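Side-chain contacts in lipase (Photobacterium sp. M37, PDB 2ORY), which hydrolyses the ester bonds of triacylglycerols and is a cold-adapted class 3 lipase of the alpha/beta hydrolase superfamily: residues D330-E333 with D334-A337; M320-M323 with D324-P327; S13-S16 with Y17-I20; L301-Y304 with L305-A308. All coordinates share one frame; numbering follows the deposited sequence.

Overall arrangement
Along the chain the order is interaction 3, 4, 2, 1. Interaction 3 lies where helix 5-15 runs out, whereas the other three come from the C-terminal part: interaction 4 opens helix 304-319, interaction 2 is the loop after it, and interaction 1 is the end of helix 328-332. Interactions 1, 2 and 3 touch one another, with centres 11 to 15 Å apart; Ile326 and Ile331 link the first two, and Ile331 also packs on Tyr17. Interaction 4 stands apart, its nearest atoms about 8 Å from interaction 1. The N-terminal helix is thus joined to the C-terminal segment beside the probable catalytic centre, with Tyr17 touching the probable nucleophile elbow.

Interaction 1. Residues D330-E333 with D334-A337; sequences DIFE and DAIA
Phe332 carries CG anti to its carbonyl carbon (chi1 -62°) and Ile336 does the same with CG1 (chi1 -54°), which brings the benzyl group of the first against the sec-butyl arm of the second. The two side chains meet at a slant. Ile336 CD1 lies 3.7 Å from Phe332 CD1, oblique to the ring; the approach of the CG1 branch to Phe332 CB is modelled too close to be reliable. Ala335 adds its CB at the ring edge, near the ring plane and 3.7 Å from Phe332 CB. The backbone makes a tight turn as helix 328-332 ends and a short 3-10 segment, 334-335, follows: Ala335 N donates to Phe332 O at 2.7 Å, and Ile336 N reaches Glu333 O at 3.3 Å. Glu333 leaves the helix with positive phi, and its extended side chain touches Thr21 and His22. Asp334 is exposed as well, its OD1 5.9 Å from Glu333 OE2. Elsewhere the Phe332 ring meets that of Tyr17, the planes at about 45°. The turn therefore separates chemistries, with Phe332 and Ile336 buried and two exposed carboxylates, probably both charged, kept apart.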
ATOM      1  N   ASP A 330      19.188  -3.677  -2.126  1.00 41.15           N
ATOM      2  CA  ASP A 330      19.057  -5.092  -1.838  1.00 37.66           C
ATOM      3  C   ASP A 330      17.639  -5.577  -2.090  1.00 39.56           C
ATOM      4  O   ASP A 330      17.418  -6.733  -2.451  1.00 36.34           O
ATOM      5  CB  ASP A 330      19.429  -5.370  -0.392  1.00 45.68           C
ATOM      6  CG  ASP A 330      19.384  -6.838  -0.066  1.00 49.26           C
ATOM      7  OD1 ASP A 330      20.106  -7.611  -0.731  1.00 58.94           O
ATOM      8  OD2 ASP A 330      18.628  -7.227   0.847  1.00 53.65           O
ATOM      9  N   ILE A 331      16.667  -4.695  -1.894  1.00 38.15           N
ATOM     10  CA  ILE A 331      15.279  -5.075  -2.106  1.00 36.51           C
ATOM     11  C   ILE A 331      14.869  -5.008  -3.576  1.00 33.75           C
ATOM     12  O   ILE A 331      14.300  -5.952  -4.110  1.00 31.51           O
ATOM     13  CB  ILE A 331      14.332  -4.166  -1.315  1.00 40.48           C
ATOM     14  CG1 ILE A 331      14.710  -4.176   0.164  1.00 42.03           C
ATOM     15  CG2 ILE A 331      12.897  -4.642  -1.484  1.00 38.76           C
ATOM     16  CD1 ILE A 331      13.963  -3.131   0.981  1.00 40.26           C
ATOM     17  N   PHE A 332      15.160  -3.888  -4.227  1.00 33.73           N
ATOM     18  CA  PHE A 332      14.763  -3.713  -5.617  1.00 36.12           C
ATOM     19  C   PHE A 332      15.798  -4.139  -6.633  1.00 41.52           C
ATOM     20  O   PHE A 332      15.505  -4.337  -7.803  1.00 39.57           O
ATOM     21  CB  PHE A 332      14.363  -2.256  -5.875  1.00 30.84           C
ATOM     22  CG  PHE A 332      13.180  -1.800  -5.052  1.00 34.32           C
ATOM     23  CD1 PHE A 332      13.364  -1.326  -3.755  1.00 34.96           C
ATOM     24  CD2 PHE A 332      11.876  -1.898  -5.551  1.00 30.31           C
ATOM     25  CE1 PHE A 332      12.271  -0.957  -2.961  1.00 38.01           C
ATOM     26  CE2 PHE A 332      10.767  -1.530  -4.759  1.00 32.79           C
ATOM     27  CZ  PHE A 332      10.967  -1.061  -3.469  1.00 33.18           C
ATOM     28  N   GLU A 333      17.025  -4.317  -6.186  1.00 46.28           N
ATOM     29  CA  GLU A 333      18.075  -4.714  -7.115  1.00 50.22           C
ATOM     30  C   GLU A 333      18.078  -3.772  -8.307  1.00 52.31           C
ATOM     31  O   GLU A 333      18.125  -2.552  -8.151  1.00 52.38           O
ATOM     32  CB  GLU A 333      17.853  -6.153  -7.598  1.00 48.69           C
ATOM     33  CG  GLU A 333      17.818  -7.180  -6.473  1.00 56.51           C
ATOM     34  CD  GLU A 333      17.508  -8.576  -6.978  1.00 59.87           C
ATOM     35  OE1 GLU A 333      16.348  -8.838  -7.366  1.00 64.46           O
ATOM     36  OE2 GLU A 333      18.431  -9.416  -7.005  1.00 61.18           O
ATOM     37  N   ASP A 334      18.014  -4.367  -9.493  1.00 53.94           N
ATOM     38  CA  ASP A 334      18.067  -3.584 -10.699  1.00 58.54           C
ATOM     39  C   ASP A 334      16.795  -2.876 -11.005  1.00 58.17           C
ATOM     40  O   ASP A 334      16.720  -2.163 -12.012  1.00 57.83           O
ATOM     41  CB  ASP A 334      18.502  -4.427 -11.891  1.00 63.34           C
ATOM     42  CG  ASP A 334      19.987  -4.851 -11.804  1.00 66.91           C
ATOM     43  OD1 ASP A 334      20.419  -5.351 -10.715  1.00 69.22           O
ATOM     44  OD2 ASP A 334      20.724  -4.690 -12.813  1.00 69.74           O
ATOM     45  N   ALA A 335      15.800  -3.019 -10.134  1.00 58.30           N
ATOM     46  CA  ALA A 335      14.554  -2.315 -10.364  1.00 56.35           C
ATOM     47  C   ALA A 335      14.823  -0.841 -10.164  1.00 55.08           C
ATOM     48  O   ALA A 335      14.138   0.005 -10.737  1.00 54.84           O
ATOM     49  CB  ALA A 335      13.449  -2.810  -9.401  1.00 55.45           C
ATOM     50  N   ILE A 336      15.820  -0.549  -9.334  1.00 55.97           N
ATOM     51  CA  ILE A 336      16.217   0.817  -9.031  1.00 58.28           C
ATOM     52  C   ILE A 336      17.286   1.247 -10.025  1.00 54.37           C
ATOM     53  O   ILE A 336      18.022   2.194  -9.782  1.00 53.99           O
ATOM     54  CB  ILE A 336      16.806   0.919  -7.612  1.00 60.55           C
ATOM     55  CG1 ILE A 336      15.829   0.335  -6.601  1.00 63.28           C
ATOM     56  CG2 ILE A 336      17.049   2.374  -7.238  1.00 63.60           C
ATOM     57  CD1 ILE A 336      16.377   0.307  -5.180  1.00 64.07           C
ATOM     58  N   ALA A 337      17.375   0.521 -11.134  1.00 57.95           N
ATOM     59  CA  ALA A 337      18.340   0.814 -12.197  1.00 60.71           C
ATOM     60  C   ALA A 337      19.280   1.982 -11.880  1.00 59.70           C
ATOM     61  O   ALA A 337      20.283   1.814 -11.185  1.00 61.33           O
ATOM     62  CB  ALA A 337      17.589   1.088 -13.517  1.00 61.73           C
TER

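Interaction 2. Residues M320-M323 with D324-P327; sequences MGMM and DDIP
Met322 meets Asp325 and Ile326 in the loop that follows helix 304-319, which ends in a Schellman motif with Gly321, of positive phi, as its C-prime residue. Beyond that motif the chain turns again before helix 328-332. Asp324 begins the second half as an exposed residue. Asp325 comes next. Its N donates to Met322 O at 2.7 Å, and its side chain crosses that of Met322 at about a right angle, leaving Asp325 CB 3.8 Å from Met322 SD. The carboxylate is anchored elsewhere, OD1 being hydrogen-bonded to Tyr3 OH, while the Asp325 side chain also touches Lys45. Ile326 N gives Met322 O a second hydrogen bond, 2.9 Å long and nearly in line with the carbonyl (C=O...N 176°), so one carbonyl oxygen holds the turn through two amides. Both Met322 and Ile326 rest on Leu10 of helix 5-15, joining the loop to the N-terminal helix. Pro327, the N-cap of the next helix, lies against Trp44. Bends at chi2 (-75°) and chi3 (-87°) fold the thioether of Met322 back, placing its CE 3.9 Å from Ile326 CD1.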
ATOM      1  N   MET A 320      11.941  10.490   5.387  1.00 35.86           N
ATOM      2  CA  MET A 320      11.648  10.004   6.727  1.00 35.65           C
ATOM      3  C   MET A 320      12.902   9.553   7.458  1.00 36.03           C
ATOM      4  O   MET A 320      12.823   8.823   8.447  1.00 40.18           O
ATOM      5  CB  MET A 320      10.632   8.851   6.660  1.00 29.18           C
ATOM      6  CG  MET A 320       9.195   9.283   6.349  1.00 29.27           C
ATOM      7  SD  MET A 320       7.949   7.930   6.371  1.00 34.45           S
ATOM      8  CE  MET A 320       7.643   7.807   4.655  1.00 41.55           C
ATOM      9  N   GLY A 321      14.054   9.998   6.968  1.00 35.94           N
ATOM     10  CA  GLY A 321      15.324   9.644   7.579  1.00 34.36           C
ATOM     11  C   GLY A 321      15.576   8.157   7.726  1.00 35.82           C
ATOM     12  O   GLY A 321      16.098   7.705   8.747  1.00 40.60           O
ATOM     13  N   MET A 322      15.244   7.389   6.701  1.00 32.48           N
ATOM     14  CA  MET A 322      15.415   5.948   6.775  1.00 34.12           C
ATOM     15  C   MET A 322      16.378   5.395   5.721  1.00 36.75           C
ATOM     16  O   MET A 322      16.532   4.174   5.583  1.00 32.70           O
ATOM     17  CB  MET A 322      14.045   5.276   6.639  1.00 34.19           C
ATOM     18  CG  MET A 322      13.115   5.483   7.827  1.00 37.20           C
ATOM     19  SD  MET A 322      13.595   4.472   9.225  1.00 46.39           S
ATOM     20  CE  MET A 322      12.737   2.963   8.855  1.00 34.69           C
ATOM     21  N   MET A 323      17.032   6.297   4.995  1.00 39.37           N
ATOM     22  CA  MET A 323      17.972   5.905   3.951  1.00 44.65           C
ATOM     23  C   MET A 323      18.999   4.885   4.427  1.00 47.10           C
ATOM     24  O   MET A 323      19.276   3.910   3.737  1.00 49.75           O
ATOM     25  CB  MET A 323      18.680   7.140   3.385  1.00 47.92           C
ATOM     26  CG  MET A 323      17.793   8.006   2.496  1.00 44.53           C
ATOM     27  SD  MET A 323      17.109   7.037   1.127  1.00 50.28           S
ATOM     28  CE  MET A 323      18.269   7.396  -0.182  1.00 47.49           C
ATOM     29  N   ASP A 324      19.550   5.085   5.612  1.00 46.28           N
ATOM     30  CA  ASP A 324      20.549   4.152   6.110  1.00 46.51           C
ATOM     31  C   ASP A 324      19.911   2.972   6.803  1.00 45.44           C
ATOM     32  O   ASP A 324      20.605   2.052   7.226  1.00 44.95           O
ATOM     33  CB  ASP A 324      21.486   4.871   7.074  1.00 54.83           C
ATOM     34  CG  ASP A 324      22.261   5.983   6.402  1.00 64.25           C
ATOM     35  OD1 ASP A 324      22.675   6.926   7.109  1.00 70.17           O
ATOM     36  OD2 ASP A 324      22.466   5.914   5.167  1.00 69.64           O
ATOM     37  N   ASP A 325      18.584   2.997   6.899  1.00 43.02           N
ATOM     38  CA  ASP A 325      17.837   1.941   7.574  1.00 39.84           C
ATOM     39  C   ASP A 325      17.137   0.913   6.683  1.00 43.40           C
ATOM     40  O   ASP A 325      16.916  -0.228   7.117  1.00 42.56           O
ATOM     41  CB  ASP A 325      16.820   2.574   8.515  1.00 42.27           C
ATOM     42  CG  ASP A 325      17.477   3.321   9.653  1.00 47.50           C
ATOM     43  OD1 ASP A 325      18.103   2.649  10.504  1.00 48.79           O
ATOM     44  OD2 ASP A 325      17.385   4.572   9.688  1.00 50.12           O
ATOM     45  N   ILE A 326      16.789   1.314   5.457  1.00 38.37           N
ATOM     46  CA  ILE A 326      16.107   0.440   4.498  1.00 35.52           C
ATOM     47  C   ILE A 326      16.967   0.218   3.244  1.00 33.76           C
ATOM     48  O   ILE A 326      17.128   1.119   2.422  1.00 32.82           O
ATOM     49  CB  ILE A 326      14.761   1.060   4.113  1.00 37.80           C
ATOM     50  CG1 ILE A 326      13.882   1.129   5.366  1.00 34.09           C
ATOM     51  CG2 ILE A 326      14.115   0.277   2.974  1.00 33.92           C
ATOM     52  CD1 ILE A 326      12.509   1.756   5.151  1.00 34.00           C
ATOM     53  N   PRO A 327      17.508  -1.000   3.082  1.00 32.06           N
ATOM     54  CA  PRO A 327      18.375  -1.437   1.976  1.00 35.73           C
ATOM     55  C   PRO A 327      17.700  -1.528   0.627  1.00 32.07           C
ATOM     56  O   PRO A 327      17.427  -2.619   0.129  1.00 32.92           O
ATOM     57  CB  PRO A 327      18.875  -2.794   2.456  1.00 35.64           C
ATOM     58  CG  PRO A 327      17.683  -3.333   3.164  1.00 36.98           C
ATOM     59  CD  PRO A 327      17.171  -2.140   3.954  1.00 36.45           C
TER

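Interaction 3. Residues S13-S16 with Y17-I20; sequences SYMS and YYGI
Tyr17 and Tyr18 fold back on the last turn of helix 5-15, each tyrosine meeting backbone carbonyls of the residues before it. Tyr17 N donates to Tyr14 O at 3.0 Å, and Tyr17 CB sits 3.4 Å from the same oxygen. Its ring then runs past Ser13 O, which lies oblique to it at 3.8 Å from Tyr17 CD1. Tyr18 repeats the pattern one residue on. A weak hydrogen bond of 3.3 Å joins Tyr18 N to Met15 O in the type I turn from Met15 to Tyr18, and the ring passes the carbonyl with Tyr18 CD1 3.4 Å from Met15 O. Met15 swings CG anti to its backbone N (chi1 -172°), which sets Met15 CG 4.0 Å from Tyr18 CD1, the side chains running neither parallel nor square to each other; the Met15 side chain also touches Met37, Ala40 and Leu41 of helix 30-43. A type II turn from Tyr17 to Ile20, with Gly19 at positive phi, then carries the chain off.

Farther out, hydroxyls fix these groups: Tyr18 OH is hydrogen-bonded to Asp330 OD2, Tyr14 OH to Val313 O, and Ser16 OG turns back to Phe12 O. Tyr17 OH is hydrogen-bonded to His173 ND1, and the Tyr17 side chain touches Ser174. Ser174 with Gly172 and Gly176 fits the GxSxG nucleophile elbow of alpha/beta hydrolases, so this helix-ending turn lies beside a probable Ser-His-Asp catalytic site of that superfamily.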
ATOM      1  N   SER A  13       6.565  -2.190   5.188  1.00 24.91           N
ATOM      2  CA  SER A  13       5.995  -1.985   3.870  1.00 22.16           C
ATOM      3  C   SER A  13       7.051  -2.255   2.814  1.00 24.50           C
ATOM      4  O   SER A  13       6.755  -2.848   1.775  1.00 23.42           O
ATOM      5  CB  SER A  13       5.468  -0.559   3.716  1.00 21.42           C
ATOM      6  OG  SER A  13       4.247  -0.383   4.417  1.00 22.45           O
ATOM      7  N   TYR A  14       8.285  -1.833   3.079  1.00 22.92           N
ATOM      8  CA  TYR A  14       9.366  -2.035   2.109  1.00 24.05           C
ATOM      9  C   TYR A  14       9.945  -3.439   2.082  1.00 27.49           C
ATOM     10  O   TYR A  14      10.390  -3.912   1.030  1.00 29.22           O
ATOM     11  CB  TYR A  14      10.476  -0.997   2.298  1.00 17.91           C
ATOM     12  CG  TYR A  14      10.181   0.285   1.530  1.00 23.90           C
ATOM     13  CD1 TYR A  14       9.000   0.997   1.762  1.00 22.80           C
ATOM     14  CD2 TYR A  14      11.052   0.761   0.544  1.00 15.38           C
ATOM     15  CE1 TYR A  14       8.684   2.145   1.035  1.00 22.41           C
ATOM     16  CE2 TYR A  14      10.751   1.924  -0.197  1.00 19.95           C
ATOM     17  CZ  TYR A  14       9.559   2.609   0.056  1.00 26.85           C
ATOM     18  OH  TYR A  14       9.220   3.747  -0.657  1.00 21.52           O
ATOM     19  N   MET A  15       9.912  -4.118   3.222  1.00 26.66           N
ATOM     20  CA  MET A  15      10.400  -5.491   3.297  1.00 29.06           C
ATOM     21  C   MET A  15       9.475  -6.365   2.442  1.00 29.94           C
ATOM     22  O   MET A  15       9.867  -7.437   1.991  1.00 27.01           O
ATOM     23  CB  MET A  15      10.382  -5.979   4.750  1.00 28.81           C
ATOM     24  CG  MET A  15      11.059  -7.337   4.964  1.00 33.17           C
ATOM     25  SD  MET A  15      11.085  -7.830   6.712  1.00 35.11           S
ATOM     26  CE  MET A  15       9.467  -8.489   6.903  1.00 32.09           C
ATOM     27  N   SER A  16       8.246  -5.890   2.234  1.00 27.79           N
ATOM     28  CA  SER A  16       7.251  -6.586   1.426  1.00 26.88           C
ATOM     29  C   SER A  16       7.713  -6.754  -0.012  1.00 26.25           C
ATOM     30  O   SER A  16       7.306  -7.689  -0.703  1.00 27.87           O
ATOM     31  CB  SER A  16       5.951  -5.790   1.398  1.00 23.75           C
ATOM     32  OG  SER A  16       5.518  -5.504   2.703  1.00 36.36           O
ATOM     33  N   TYR A  17       8.553  -5.833  -0.455  1.00 25.56           N
ATOM     34  CA  TYR A  17       9.042  -5.835  -1.820  1.00 28.59           C
ATOM     35  C   TYR A  17      10.153  -6.829  -2.188  1.00 33.55           C
ATOM     36  O   TYR A  17      10.553  -6.902  -3.352  1.00 35.02           O
ATOM     37  CB  TYR A  17       9.460  -4.408  -2.203  1.00 25.13           C
ATOM     38  CG  TYR A  17       8.270  -3.494  -2.446  1.00 28.91           C
ATOM     39  CD1 TYR A  17       8.135  -2.286  -1.762  1.00 26.07           C
ATOM     40  CD2 TYR A  17       7.267  -3.853  -3.353  1.00 26.36           C
ATOM     41  CE1 TYR A  17       7.033  -1.457  -1.969  1.00 25.47           C
ATOM     42  CE2 TYR A  17       6.161  -3.029  -3.571  1.00 25.52           C
ATOM     43  CZ  TYR A  17       6.053  -1.836  -2.875  1.00 25.10           C
ATOM     44  OH  TYR A  17       4.969  -1.020  -3.098  1.00 27.93           O
ATOM     45  N   TYR A  18      10.648  -7.601  -1.229  1.00 30.90           N
ATOM     46  CA  TYR A  18      11.692  -8.553  -1.558  1.00 33.28           C
ATOM     47  C   TYR A  18      11.185  -9.476  -2.643  1.00 37.59           C
ATOM     48  O   TYR A  18      10.054  -9.941  -2.580  1.00 39.84           O
ATOM     49  CB  TYR A  18      12.099  -9.365  -0.335  1.00 34.22           C
ATOM     50  CG  TYR A  18      13.265  -8.765   0.412  1.00 32.44           C
ATOM     51  CD1 TYR A  18      13.156  -8.441   1.762  1.00 31.38           C
ATOM     52  CD2 TYR A  18      14.483  -8.544  -0.224  1.00 27.04           C
ATOM     53  CE1 TYR A  18      14.228  -7.917   2.462  1.00 26.99           C
ATOM     54  CE2 TYR A  18      15.566  -8.018   0.467  1.00 26.28           C
ATOM     55  CZ  TYR A  18      15.432  -7.710   1.810  1.00 29.63           C
ATOM     56  OH  TYR A  18      16.499  -7.207   2.520  1.00 27.12           O
ATOM     57  N   GLY A  19      12.018  -9.723  -3.648  1.00 39.13           N
ATOM     58  CA  GLY A  19      11.610 -10.595  -4.732  1.00 45.31           C
ATOM     59  C   GLY A  19      10.604  -9.988  -5.705  1.00 48.50           C
ATOM     60  O   GLY A  19       9.819 -10.711  -6.330  1.00 47.88           O
ATOM     61  N   ILE A  20      10.624  -8.667  -5.850  1.00 47.28           N
ATOM     62  CA  ILE A  20       9.694  -8.009  -6.758  1.00 51.00           C
ATOM     63  C   ILE A  20      10.027  -8.298  -8.221  1.00 48.84           C
ATOM     64  O   ILE A  20       9.148  -8.278  -9.081  1.00 50.41           O
ATOM     65  CB  ILE A  20       9.657  -6.470  -6.502  1.00 46.83           C
ATOM     66  CG1 ILE A  20       8.278  -6.066  -5.989  1.00 46.41           C
ATOM     67  CG2 ILE A  20       9.968  -5.698  -7.766  1.00 56.58           C
ATOM     68  CD1 ILE A  20       7.165  -6.465  -6.883  1.00 36.59           C
TER

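Interaction 4. Residues L301-Y304 with L305-A308; sequences LIEY and LVQA
Gln307 reaches back to Leu301 across the start of helix 304-319, where Glu303 holds the N-cap position. From the backbone outward, its CB lies near two carbonyls, 3.5 Å from Tyr304 O and a little farther from Glu303 O. CG stands anti to the backbone N, and a bend at chi2 (75°) turns the amide toward the preceding loop. Gln307 CD is then 3.9 Å from Leu301 O. At the tip, Gln307 NE2 gives Leu301 O a weak hydrogen bond of 2.8 Å with a bent N-H...O angle of 128°. The same NE2 is also hydrogen-bonded to Asn298 O, while OE1 accepts from Gln311 NE2, one helical turn on. The amide of this buried residue thus has partners on both its polar atoms and ties the loop to the helix.

The helix itself starts with Gln307 N hydrogen-bonded to Glu303 O, nearly straight, and with Ala308 N hydrogen-bonded to Tyr304 O; Val306 N adds a weak bond to Glu303 O. The Tyr304 ring meets that of Tyr254, the planes at about 55°, and its hydroxyl is hydrogen-bonded to Leu250 O.

Val306 packs against Leu301 and Glu303. The Val306 and Leu301 side chains cross at about a right angle, Val306 CG1 touching Leu301 CB and CD2. The CG2 branch takes the other partner: Val306 CG2 rests 3.7 Å from Glu303 CB and 4.0 Å from Glu303 OE2.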
ATOM      1  N   LEU A 301      17.584  13.694 -12.247  1.00 35.49           N
ATOM      2  CA  LEU A 301      16.618  12.882 -12.989  1.00 32.44           C
ATOM      3  C   LEU A 301      15.694  13.756 -13.812  1.00 35.03           C
ATOM      4  O   LEU A 301      14.628  14.157 -13.343  1.00 32.54           O
ATOM      5  CB  LEU A 301      15.814  12.023 -12.000  1.00 32.09           C
ATOM      6  CG  LEU A 301      16.648  11.341 -10.896  1.00 31.33           C
ATOM      7  CD1 LEU A 301      15.750  10.502 -10.012  1.00 22.88           C
ATOM      8  CD2 LEU A 301      17.740  10.460 -11.516  1.00 28.17           C
ATOM      9  N   ILE A 302      16.093  14.026 -15.054  1.00 30.60           N
ATOM     10  CA  ILE A 302      15.319  14.915 -15.913  1.00 34.52           C
ATOM     11  C   ILE A 302      14.171  14.305 -16.688  1.00 30.90           C
ATOM     12  O   ILE A 302      13.480  15.021 -17.410  1.00 29.36           O
ATOM     13  CB  ILE A 302      16.218  15.642 -16.932  1.00 39.19           C
ATOM     14  CG1 ILE A 302      16.757  14.620 -17.939  1.00 45.32           C
ATOM     15  CG2 ILE A 302      17.361  16.349 -16.212  1.00 38.99           C
ATOM     16  CD1 ILE A 302      17.544  15.209 -19.081  1.00 45.37           C
ATOM     17  N   GLU A 303      13.977  12.995 -16.573  1.00 29.18           N
ATOM     18  CA  GLU A 303      12.855  12.364 -17.266  1.00 28.14           C
ATOM     19  C   GLU A 303      11.713  12.159 -16.281  1.00 25.38           C
ATOM     20  O   GLU A 303      11.900  11.577 -15.213  1.00 22.04           O
ATOM     21  CB  GLU A 303      13.255  11.013 -17.867  1.00 28.10           C
ATOM     22  CG  GLU A 303      14.361  11.119 -18.887  1.00 40.00           C
ATOM     23  CD  GLU A 303      14.794   9.773 -19.394  1.00 47.97           C
ATOM     24  OE1 GLU A 303      14.020   9.167 -20.173  1.00 52.45           O
ATOM     25  OE2 GLU A 303      15.905   9.319 -19.013  1.00 49.44           O
ATOM     26  N   TYR A 304      10.539  12.656 -16.650  1.00 21.24           N
ATOM     27  CA  TYR A 304       9.324  12.540 -15.839  1.00 20.06           C
ATOM     28  C   TYR A 304       9.163  11.152 -15.176  1.00 21.91           C
ATOM     29  O   TYR A 304       9.095  11.040 -13.950  1.00 25.18           O
ATOM     30  CB  TYR A 304       8.110  12.844 -16.732  1.00 17.50           C
ATOM     31  CG  TYR A 304       6.808  13.069 -15.993  1.00 21.45           C
ATOM     32  CD1 TYR A 304       6.520  14.298 -15.386  1.00 27.81           C
ATOM     33  CD2 TYR A 304       5.871  12.049 -15.881  1.00 19.42           C
ATOM     34  CE1 TYR A 304       5.309  14.499 -14.680  1.00 27.54           C
ATOM     35  CE2 TYR A 304       4.678  12.232 -15.179  1.00 30.74           C
ATOM     36  CZ  TYR A 304       4.400  13.454 -14.583  1.00 29.80           C
ATOM     37  OH  TYR A 304       3.220  13.599 -13.892  1.00 31.82           O
ATOM     38  N   LEU A 305       9.120  10.091 -15.974  1.00 22.50           N
ATOM     39  CA  LEU A 305       8.949   8.745 -15.416  1.00 21.48           C
ATOM     40  C   LEU A 305      10.042   8.339 -14.426  1.00 25.76           C
ATOM     41  O   LEU A 305       9.775   7.613 -13.468  1.00 22.60           O
ATOM     42  CB  LEU A 305       8.867   7.720 -16.545  1.00 18.24           C
ATOM     43  CG  LEU A 305       7.638   7.875 -17.441  1.00 23.27           C
ATOM     44  CD1 LEU A 305       7.652   6.852 -18.525  1.00 30.00           C
ATOM     45  CD2 LEU A 305       6.388   7.722 -16.626  1.00 28.98           C
ATOM     46  N   VAL A 306      11.273   8.791 -14.663  1.00 21.51           N
ATOM     47  CA  VAL A 306      12.375   8.460 -13.779  1.00 21.44           C
ATOM     48  C   VAL A 306      12.208   9.243 -12.469  1.00 25.93           C
ATOM     49  O   VAL A 306      12.330   8.688 -11.371  1.00 24.63           O
ATOM     50  CB  VAL A 306      13.750   8.783 -14.468  1.00 27.82           C
ATOM     51  CG1 VAL A 306      14.908   8.381 -13.561  1.00 18.99           C
ATOM     52  CG2 VAL A 306      13.862   8.032 -15.808  1.00 17.42           C
ATOM     53  N   GLN A 307      11.906  10.534 -12.590  1.00 25.09           N
ATOM     54  CA  GLN A 307      11.688  11.401 -11.429  1.00 25.92           C
ATOM     55  C   GLN A 307      10.508  10.859 -10.601  1.00 26.15           C
ATOM     56  O   GLN A 307      10.516  10.892  -9.372  1.00 27.69           O
ATOM     57  CB  GLN A 307      11.351  12.817 -11.915  1.00 23.22           C
ATOM     58  CG  GLN A 307      11.090  13.823 -10.811  1.00 26.87           C
ATOM     59  CD  GLN A 307      12.362  14.263 -10.119  1.00 29.96           C
ATOM     60  OE1 GLN A 307      12.456  14.252  -8.894  1.00 27.39           O
ATOM     61  NE2 GLN A 307      13.358  14.656 -10.911  1.00 32.59           N
ATOM     62  N   ALA A 308       9.496  10.363 -11.302  1.00 26.27           N
ATOM     63  CA  ALA A 308       8.300   9.832 -10.669  1.00 25.86           C
ATOM     64  C   ALA A 308       8.595   8.550  -9.896  1.00 25.98           C
ATOM     65  O   ALA A 308       8.061   8.332  -8.800  1.00 23.99           O
ATOM     66  CB  ALA A 308       7.221   9.588 -11.729  1.00 24.26           C
TER